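Local coordinates for MlnE (Bacillus amyloliquefaciens subsp. plantarum, PDB 5D2E), which probably reduces beta-keto intermediates with NADPH through this B-type ketoreductase domain of a macrolactin polyketide synthase, at residues I447-P450 and L451-A454. Numbering follows the deposited sequence.
Sequences INWP and LWDA. With NAP (NADP nicotinamide-adenine-dinucleotide phosphate), chain B.
Trp449 and Trp452, three residues apart where a strand gives way to a bend, meet edge to face. The edge of the Trp452 indole is turned to one face of Trp449, with the six-membered rings 4.8 Å apart at their centroids and the planes at 65°. Contact is closest at Trp452 CZ2, 3.5 Å from Trp449 CZ3 and nearer the rim of that ring than its middle. Over the centre of the opposite face lies Ile447 CG2, so the Trp449 indole is packed between a methyl group and a second tryptophan. The two indoles lie on the same side of the chain, each with CG beside the backbone N and anti to the carbonyl carbon (chi1 near -70° in both); there Phe289 of helix 284-296 touches both and Leu475 adds further apolar cover. Equally tight is Pro450 O, 3.2 Å from Trp452 CD1. The bend interrupts strand 443-453 of the Rossmann fold near its C-terminal end, which in this short-chain dehydrogenase/reductase framework borders the nicotinamide. Its backbone reads the cofactor here: Trp452 N donates a nearly straight hydrogen bond of 2.9 Å (171°) to the carboxamide O7N of NADP, while Pro450 O lies 3.0 Å from NADP C4N, the nicotinamide carbon that carries the hydride in NADPH, and Trp449 O is 3.3 Å from C5N. The carboxamide is thereby held at its oxygen, which should restrain rotation of the group. Packing is looser on the side of Leu451, an exposed residue whose CB bond leads away from Trp449 and Pro450; Leu451 CD2 nevertheless comes within 3.4 Å of NADP O7N.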
loop_
_atom_site.group_PDB
_atom_site.type_symbol
_atom_site.label_atom_id
_atom_site.label_comp_id
_atom_site.label_asym_id
_atom_site.label_seq_id
_atom_site.Cartn_x
_atom_site.Cartn_y
_atom_site.Cartn_z
ATOM N N ILE A 447 8.905 -0.310 5.337
ATOM C CA ILE A 447 9.133 0.993 5.940
ATOM C C ILE A 447 8.428 2.104 5.159
ATOM O O ILE A 447 8.712 2.281 3.974
ATOM C CB ILE A 447 10.634 1.343 5.998
ATOM C CG1 ILE A 447 11.397 0.277 6.746
ATOM C CG2 ILE A 447 10.809 2.726 6.618
ATOM C CD1 ILE A 447 12.933 0.368 6.638
ATOM N N ASN A 448 7.511 2.822 5.801
ATOM C CA ASN A 448 6.843 3.914 5.133
ATOM C C ASN A 448 7.754 5.192 5.290
ATOM O O ASN A 448 7.658 5.958 6.295
ATOM C CB ASN A 448 5.538 4.194 5.747
ATOM C CG ASN A 448 4.566 3.005 5.672
ATOM O OD1 ASN A 448 4.360 2.338 6.668
ATOM N ND2 ASN A 448 3.932 2.810 4.528
ATOM N N TRP A 449 8.623 5.348 4.319
ATOM C CA TRP A 449 9.516 6.517 4.280
ATOM C C TRP A 449 8.813 7.835 3.904
ATOM O O TRP A 449 7.968 7.854 3.028
ATOM C CB TRP A 449 10.557 6.301 3.220
ATOM C CG TRP A 449 11.532 5.225 3.451
ATOM C CD1 TRP A 449 11.747 4.141 2.625
ATOM C CD2 TRP A 449 12.471 5.093 4.521
ATOM N NE1 TRP A 449 12.731 3.382 3.121
ATOM C CE2 TRP A 449 13.210 3.934 4.277
ATOM C CE3 TRP A 449 12.784 5.860 5.653
ATOM C CZ2 TRP A 449 14.280 3.515 5.114
ATOM C CZ3 TRP A 449 13.893 5.469 6.469
ATOM C CH2 TRP A 449 14.574 4.263 6.228
ATOM N N PRO A 450 9.165 8.930 4.579
ATOM C CA PRO A 450 8.793 10.239 4.130
ATOM C C PRO A 450 9.779 10.707 3.037
ATOM O O PRO A 450 10.641 9.926 2.583
ATOM C CB PRO A 450 8.926 11.049 5.398
ATOM C CG PRO A 450 10.198 10.499 5.955
ATOM C CD PRO A 450 10.221 9.024 5.584
ATOM N N LEU A 451 9.631 11.967 2.602
ATOM C CA LEU A 451 10.580 12.573 1.620
ATOM C C LEU A 451 11.954 12.751 2.232
ATOM O O LEU A 451 12.093 13.216 3.383
ATOM C CB LEU A 451 10.111 13.946 1.142
ATOM C CG LEU A 451 9.047 13.854 0.089
ATOM C CD1 LEU A 451 8.474 15.261 -0.150
ATOM C CD2 LEU A 451 9.636 13.217 -1.170
ATOM N N TRP A 452 12.925 12.262 1.509
ATOM C CA TRP A 452 14.312 12.359 1.911
ATOM C C TRP A 452 14.986 13.558 1.184
ATOM O O TRP A 452 14.590 13.925 0.095
ATOM C CB TRP A 452 15.104 11.191 1.465
ATOM C CG TRP A 452 14.848 9.899 2.107
ATOM C CD1 TRP A 452 13.684 9.207 2.082
ATOM C CD2 TRP A 452 15.800 9.089 2.790
ATOM N NE1 TRP A 452 13.841 8.016 2.749
ATOM C CE2 TRP A 452 15.140 7.894 3.163
ATOM C CE3 TRP A 452 17.160 9.233 3.109
ATOM C CZ2 TRP A 452 15.785 6.866 3.844
ATOM C CZ3 TRP A 452 17.807 8.207 3.775
ATOM C CH2 TRP A 452 17.121 7.032 4.144
ATOM N N ASP A 453 15.991 14.104 1.851
ATOM C CA ASP A 453 16.973 15.071 1.305
ATOM C C ASP A 453 18.216 14.221 0.939
ATOM O O ASP A 453 19.200 14.194 1.676
ATOM C CB ASP A 453 17.271 16.066 2.435
ATOM C CG ASP A 453 18.192 17.186 2.041
ATOM O OD1 ASP A 453 18.294 17.492 0.847
ATOM O OD2 ASP A 453 18.775 17.777 2.973
ATOM N N ALA A 454 18.104 13.451 -0.146
ATOM C CA ALA A 454 19.148 12.490 -0.614
ATOM C C ALA A 454 18.679 11.765 -1.891
ATOM O O ALA A 454 17.471 11.540 -2.086
ATOM C CB ALA A 454 19.533 11.474 0.464
HETATM P PA NAP B . 14.791 6.474 -7.791
HETATM O O1A NAP B . 16.193 7.132 -7.682
HETATM O O2A NAP B . 13.907 6.617 -9.017
HETATM O O5B NAP B . 15.131 4.907 -7.666
HETATM C C5B NAP B . 14.116 3.953 -7.953
HETATM C C4B NAP B . 14.796 2.976 -8.880
HETATM O O4B NAP B . 13.831 1.958 -9.223
HETATM C C3B NAP B . 15.271 3.576 -10.232
HETATM O O3B NAP B . 16.700 3.578 -10.306
HETATM C C2B NAP B . 14.703 2.619 -11.293
HETATM O O2B NAP B . 15.660 2.318 -12.270
HETATM C C1B NAP B . 14.263 1.402 -10.446
HETATM N N9A NAP B . 13.131 0.665 -10.992
HETATM C C8A NAP B . 11.875 1.154 -11.329
HETATM N N7A NAP B . 11.087 0.162 -11.872
HETATM C C5A NAP B . 11.809 -0.975 -11.809
HETATM C C6A NAP B . 11.603 -2.352 -12.199
HETATM N N6A NAP B . 10.377 -2.690 -12.718
HETATM N N1A NAP B . 12.673 -3.256 -12.057
HETATM C C2A NAP B . 13.845 -2.853 -11.533
HETATM N N3A NAP B . 14.105 -1.573 -11.148
HETATM C C4A NAP B . 13.166 -0.629 -11.265
HETATM O O3 NAP B . 13.881 6.848 -6.490
HETATM P PN NAP B . 14.382 6.954 -4.949
HETATM O O1N NAP B . 14.185 8.372 -4.445
HETATM O O2N NAP B . 15.650 6.144 -4.877
HETATM O O5D NAP B . 13.321 6.086 -4.092
HETATM C C5D NAP B . 13.575 4.652 -4.043
HETATM C C4D NAP B . 12.438 3.892 -3.344
HETATM O O4D NAP B . 12.108 4.458 -2.084
HETATM C C3D NAP B . 11.169 3.978 -4.202
HETATM O O3D NAP B . 10.556 2.702 -4.238
HETATM C C2D NAP B . 10.306 5.025 -3.522
HETATM O O2D NAP B . 8.887 4.830 -3.782
HETATM C C1D NAP B . 10.730 4.933 -2.028
HETATM N N1N NAP B . 10.541 6.248 -1.364
HETATM C C2N NAP B . 11.398 7.306 -1.609
HETATM C C3N NAP B . 11.265 8.576 -1.019
HETATM C C7N NAP B . 12.256 9.739 -1.303
HETATM O O7N NAP B . 12.066 10.858 -0.818
HETATM N N7N NAP B . 13.360 9.592 -2.050
HETATM C C4N NAP B . 10.171 8.768 -0.163
HETATM C C5N NAP B . 9.278 7.710 0.050
HETATM C C6N NAP B . 9.488 6.448 -0.539
HETATM P P2B NAP B . 15.299 1.831 -13.798
HETATM O O1X NAP B . 14.444 2.897 -14.468
HETATM O O2X NAP B . 16.687 1.596 -14.475
HETATM O O3X NAP B . 14.520 0.555 -13.636
#